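Side-chain contacts in flavodoxin (Aquifex aeolicus, PDB 2ARK), which probably serves as a low-potential electron donor to redox enzymes, carrying its electrons on an FMN cofactor: residues C154-L157 with G158-A162; L175-K178 with I179-P183. One frame throughout, in Å; residues are numbered along the deposited sequence.

Contact 1: C154-L157 with G158-A162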
loop_
_atom_site.group_PDB
_atom_site.type_symbol
_atom_site.label_atom_id
_atom_site.label_comp_id
_atom_site.label_asym_id
_atom_site.label_seq_id
_atom_site.Cartn_x
_atom_site.Cartn_y
_atom_site.Cartn_z
ATOM N N CYS A 154 -22.465 0.996 0.487
ATOM C CA CYS A 154 -22.445 -0.085 -0.491
ATOM C C CYS A 154 -23.186 0.311 -1.726
ATOM O O CYS A 154 -22.701 0.144 -2.821
ATOM C CB CYS A 154 -23.064 -1.358 0.079
ATOM S SG CYS A 154 -22.062 -2.149 1.367
ATOM N N ARG A 155 -24.371 0.843 -1.538
ATOM C CA ARG A 155 -25.123 1.411 -2.616
ATOM C C ARG A 155 -24.359 2.513 -3.349
ATOM O O ARG A 155 -24.321 2.523 -4.586
ATOM C CB ARG A 155 -26.434 1.942 -2.077
ATOM C CG ARG A 155 -27.407 0.897 -1.581
ATOM C CD ARG A 155 -28.817 1.533 -1.436
ATOM N NE ARG A 155 -29.680 0.688 -0.614
ATOM C CZ ARG A 155 -29.911 0.873 0.688
ATOM N NH1 ARG A 155 -29.373 1.913 1.327
ATOM N NH2 ARG A 155 -30.700 0.022 1.353
ATOM N N ARG A 156 -23.744 3.428 -2.606
ATOM C CA ARG A 156 -23.043 4.552 -3.234
ATOM C C ARG A 156 -21.911 4.132 -4.185
ATOM O O ARG A 156 -21.731 4.743 -5.260
ATOM C CB ARG A 156 -22.509 5.551 -2.201
ATOM C CG ARG A 156 -22.004 6.850 -2.840
ATOM C CD ARG A 156 -23.172 7.585 -3.566
ATOM N NE ARG A 156 -24.347 7.568 -2.706
ATOM C CZ ARG A 156 -24.626 8.491 -1.796
ATOM N NH1 ARG A 156 -25.699 8.355 -1.049
ATOM N NH2 ARG A 156 -23.853 9.552 -1.646
ATOM N N LEU A 157 -21.150 3.109 -3.780
ATOM C CA LEU A 157 -20.124 2.539 -4.634
ATOM C C LEU A 157 -20.639 2.157 -6.016
ATOM O O LEU A 157 -20.075 2.571 -7.018
ATOM C CB LEU A 157 -19.463 1.340 -3.962
ATOM C CG LEU A 157 -18.193 0.890 -4.731
ATOM C CD1 LEU A 157 -16.970 1.894 -4.580
ATOM C CD2 LEU A 157 -17.831 -0.508 -4.358
ATOM N N GLY A 158 -21.717 1.363 -6.061
ATOM C CA GLY A 158 -22.301 0.910 -7.316
ATOM C C GLY A 158 -22.862 2.055 -8.132
ATOM O O GLY A 158 -22.740 2.055 -9.365
ATOM N N ARG A 159 -23.484 3.009 -7.433
ATOM C CA ARG A 159 -23.988 4.280 -7.981
ATOM C C ARG A 159 -22.891 5.059 -8.711
ATOM O O ARG A 159 -23.075 5.465 -9.857
ATOM C CB ARG A 159 -24.482 5.168 -6.833
ATOM C CG ARG A 159 -25.686 6.036 -7.073
ATOM C CD ARG A 159 -25.808 6.712 -8.429
ATOM N NE ARG A 159 -27.136 6.437 -8.946
ATOM C CZ ARG A 159 -28.136 7.296 -9.123
ATOM N NH1 ARG A 159 -28.018 8.595 -8.920
ATOM N NH2 ARG A 159 -29.272 6.820 -9.560
ATOM N N ARG A 160 -21.780 5.301 -8.016
ATOM C CA ARG A 160 -20.669 6.037 -8.593
ATOM C C ARG A 160 -20.016 5.253 -9.732
ATOM O O ARG A 160 -19.620 5.833 -10.740
ATOM C CB ARG A 160 -19.666 6.464 -7.514
ATOM C CG ARG A 160 -18.635 7.532 -7.957
ATOM C CD ARG A 160 -19.213 8.866 -8.475
ATOM N NE ARG A 160 -20.421 9.307 -7.767
ATOM C CZ ARG A 160 -20.449 9.827 -6.529
ATOM N NH1 ARG A 160 -19.329 9.995 -5.828
ATOM N NH2 ARG A 160 -21.613 10.180 -5.995
ATOM N N LEU A 161 -19.920 3.932 -9.579
ATOM C CA LEU A 161 -19.441 3.067 -10.657
ATOM C C LEU A 161 -20.284 3.255 -11.907
ATOM O O LEU A 161 -19.740 3.460 -12.995
ATOM C CB LEU A 161 -19.500 1.611 -10.231
ATOM C CG LEU A 161 -18.516 0.576 -10.787
ATOM C CD1 LEU A 161 -19.179 -0.773 -10.765
ATOM C CD2 LEU A 161 -17.891 0.890 -12.168
ATOM N N ALA A 162 -21.604 3.220 -11.742
ATOM C CA ALA A 162 -22.533 3.310 -12.867
ATOM C C ALA A 162 -22.466 4.696 -13.497
ATOM O O ALA A 162 -22.544 4.840 -14.721
ATOM C CB ALA A 162 -23.940 2.999 -12.414
#

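Contact 2: L175-K178 with I179-P183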
loop_
_atom_site.group_PDB
_atom_site.type_symbol
_atom_site.label_atom_id
_atom_site.label_comp_id
_atom_site.label_asym_id
_atom_site.label_seq_id
_atom_site.Cartn_x
_atom_site.Cartn_y
_atom_site.Cartn_z
ATOM N N LEU A 175 -23.494 14.770 -16.633
ATOM C CA LEU A 175 -23.526 14.177 -15.302
ATOM C C LEU A 175 -22.348 14.565 -14.420
ATOM O O LEU A 175 -22.448 14.499 -13.192
ATOM C CB LEU A 175 -23.555 12.650 -15.394
ATOM C CG LEU A 175 -24.834 11.871 -15.083
ATOM C CD1 LEU A 175 -24.559 10.357 -15.108
ATOM C CD2 LEU A 175 -25.459 12.315 -13.746
ATOM N N LEU A 176 -21.226 14.935 -15.030
ATOM C CA LEU A 176 -20.021 15.233 -14.256
ATOM C C LEU A 176 -20.277 16.386 -13.282
ATOM O O LEU A 176 -20.045 16.244 -12.071
ATOM C CB LEU A 176 -18.842 15.555 -15.173
ATOM C CG LEU A 176 -17.495 14.860 -14.949
ATOM C CD1 LEU A 176 -16.411 15.700 -15.626
ATOM C CD2 LEU A 176 -17.159 14.587 -13.479
ATOM N N GLU A 177 -20.784 17.501 -13.814
ATOM C CA GLU A 177 -21.088 18.689 -13.027
ATOM C C GLU A 177 -22.249 18.474 -12.074
ATOM O O GLU A 177 -22.240 18.984 -10.958
ATOM C CB GLU A 177 -21.351 19.895 -13.940
ATOM C CG GLU A 177 -20.871 21.256 -13.378
ATOM C CD GLU A 177 -19.433 21.209 -12.786
ATOM O OE1 GLU A 177 -19.183 21.971 -11.831
ATOM O OE2 GLU A 177 -18.560 20.420 -13.256
ATOM N N LYS A 178 -23.254 17.731 -12.512
ATOM C CA LYS A 178 -24.340 17.362 -11.635
ATOM C C LYS A 178 -23.766 16.733 -10.355
ATOM O O LYS A 178 -24.107 17.154 -9.239
ATOM C CB LYS A 178 -25.294 16.393 -12.336
ATOM C CG LYS A 178 -26.003 15.410 -11.364
ATOM C CD LYS A 178 -27.227 14.672 -11.968
ATOM C CE LYS A 178 -28.399 15.600 -12.246
ATOM N NZ LYS A 178 -29.087 15.941 -10.977
ATOM N N ILE A 179 -22.889 15.736 -10.526
ATOM C CA ILE A 179 -22.298 15.030 -9.408
ATOM C C ILE A 179 -21.395 15.935 -8.574
ATOM O O ILE A 179 -21.452 15.903 -7.347
ATOM C CB ILE A 179 -21.572 13.733 -9.845
ATOM C CG1 ILE A 179 -22.577 12.705 -10.386
ATOM C CG2 ILE A 179 -20.768 13.105 -8.683
ATOM C CD1 ILE A 179 -21.937 11.723 -11.390
ATOM N N ARG A 180 -20.598 16.767 -9.225
ATOM C CA ARG A 180 -19.609 17.548 -8.510
ATOM C C ARG A 180 -20.237 18.544 -7.563
ATOM O O ARG A 180 -19.674 18.830 -6.491
ATOM C CB ARG A 180 -18.657 18.249 -9.477
ATOM C CG ARG A 180 -17.660 17.317 -10.074
ATOM C CD ARG A 180 -16.865 17.998 -11.128
ATOM N NE ARG A 180 -15.776 17.130 -11.550
ATOM C CZ ARG A 180 -14.963 17.366 -12.573
ATOM N NH1 ARG A 180 -15.111 18.446 -13.308
ATOM N NH2 ARG A 180 -14.006 16.505 -12.859
ATOM N N LYS A 181 -21.411 19.043 -7.963
ATOM C CA LYS A 181 -22.109 20.133 -7.282
ATOM C C LYS A 181 -23.295 19.665 -6.428
ATOM O O LYS A 181 -23.948 20.484 -5.759
ATOM C CB LYS A 181 -22.546 21.191 -8.305
ATOM C CG LYS A 181 -21.408 21.729 -9.196
ATOM C CD LYS A 181 -20.420 22.673 -8.455
ATOM C CE LYS A 181 -19.577 23.510 -9.450
ATOM N NZ LYS A 181 -19.196 24.879 -8.963
ATOM N N ASP A 182 -23.543 18.353 -6.439
ATOM C CA ASP A 182 -24.612 17.729 -5.651
ATOM C C ASP A 182 -24.383 17.747 -4.125
ATOM O O ASP A 182 -23.500 17.041 -3.622
ATOM C CB ASP A 182 -24.862 16.296 -6.122
ATOM C CG ASP A 182 -26.054 15.643 -5.428
ATOM O OD1 ASP A 182 -26.266 14.438 -5.626
ATOM O OD2 ASP A 182 -26.792 16.314 -4.686
ATOM N N PRO A 183 -25.195 18.541 -3.385
ATOM C CA PRO A 183 -25.039 18.646 -1.924
ATOM C C PRO A 183 -25.391 17.367 -1.117
ATOM O O PRO A 183 -24.880 17.187 -0.010
ATOM C CB PRO A 183 -25.945 19.828 -1.547
ATOM C CG PRO A 183 -26.951 19.910 -2.642
ATOM C CD PRO A 183 -26.293 19.389 -3.893
#

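Contact 1: C154-L157 with G158-A162
Arg156 lies alongside Arg160, one helical turn further on, the two side chains running in the same direction. They touch where CD of Arg156 meets NH2 of Arg160 at 3.9 Å; the methylene approaches that guanidinium obliquely, and the two guanidinium planes are turned 49° from each other. In each residue CG stands anti to the backbone N (chi1 -170° in Arg156), and further bends at chi2 and chi3 fold the two chains in much the same way. Their parallel course has a common target: NH2 of Arg156 and NH2 of Arg160, 4.9 Å apart, both form salt bridges to OD2 of Asp127. Each has a second acid along the helix, Glu152 for Arg156 and Glu163 for Arg160.

Beneath the side chains runs regular alpha-helical bonding. The amide N of Arg159 reaches O of Arg155 at 3.0 Å, almost straight at 167°; N of Arg160 is 2.8 Å from O of Arg156, and N of Leu161 is 2.9 Å from O of Leu157. CB of Arg159 rests 3.2 Å from O of Arg156, while CB of Leu161 packs against O of Leu157.

Helix 148-168 is amphipathic, as expected of a helix laid against the parallel sheet of the flavodoxin-like alpha/beta fold. Leu157 and Leu161 both pack on Cys92 of strand 90-97, and Leu161 also meets Phe123 of strand 121-128. Arg155 turns elsewhere, to Glu27 of helix 17-30. With an acid drawing both Arg156 and Arg160, their closeness need not be costly: the shared carboxylate of Asp127 probably offsets the like charges and ties two successive turns of the helix to strand 121-128, where Asp127 lies.

Contact 2: L175-K178 with I179-P183
The guanidinium of Arg180 carries Leu176 on one face, with CD2 of Leu176 set 3.3 Å above the plane and displaced from the centre of the group, while OE2 of Glu177 lies beside the group, close to its plane. CD2 of Leu176 comes within 3.5 Å of NE of Arg180, while its sister methyl CD1 lies 3.8 Å from CZ of Arg180. At the edge, OE2 of Glu177 and NH1 of Arg180 make a long salt bridge of 4.0 Å, the carboxylate plane turned 82° from the guanidinium. CG of Arg180 lies anti to the carbonyl carbon, beside the backbone N (chi1 -75°), which sends the chain back along the helix, and its extension from CG to NE gives it the reach to set the charged group over Leu176, four residues earlier. All this belongs to the short C-terminal helix 175-181, where backbone N of Arg180 bonds to O of Leu176 at 2.9 Å. NE of Arg180 also donates to O of Asp87 of the second subunit, and Leu176 packs on that same residue, so this side of the helix forms part of a subunit interface. An alanine in place of Arg180 would probably leave the Asp87 carbonyl of the second subunit without this donor and uncover the methyls of Leu176. Another side of the helix is apolar: CD2 of Leu175 meets CD1 of Ile179 at 4.3 Å, and both residues pack on Ile167 of helix 148-168.

In the fold
Both contacts are helical turns, in helices that follow each other along the chain, but they sit at different depths. Contact 1 is buried, its centre about 7 Å from that of the chain; contact 2 is at the surface, about 20 Å out. Their centres are about 15 Å apart, yet they touch, where NE of Arg160 packs on CG2 of Ile179 at 3.9 Å, so helix 175-181 leans on helix 148-168. Arginine appears in each with a different task. Within contact 1 it binds acids of the same chain, joining the helix to the sheet and to helix 17-30, whereas in contact 2 it reaches across to a second subunit.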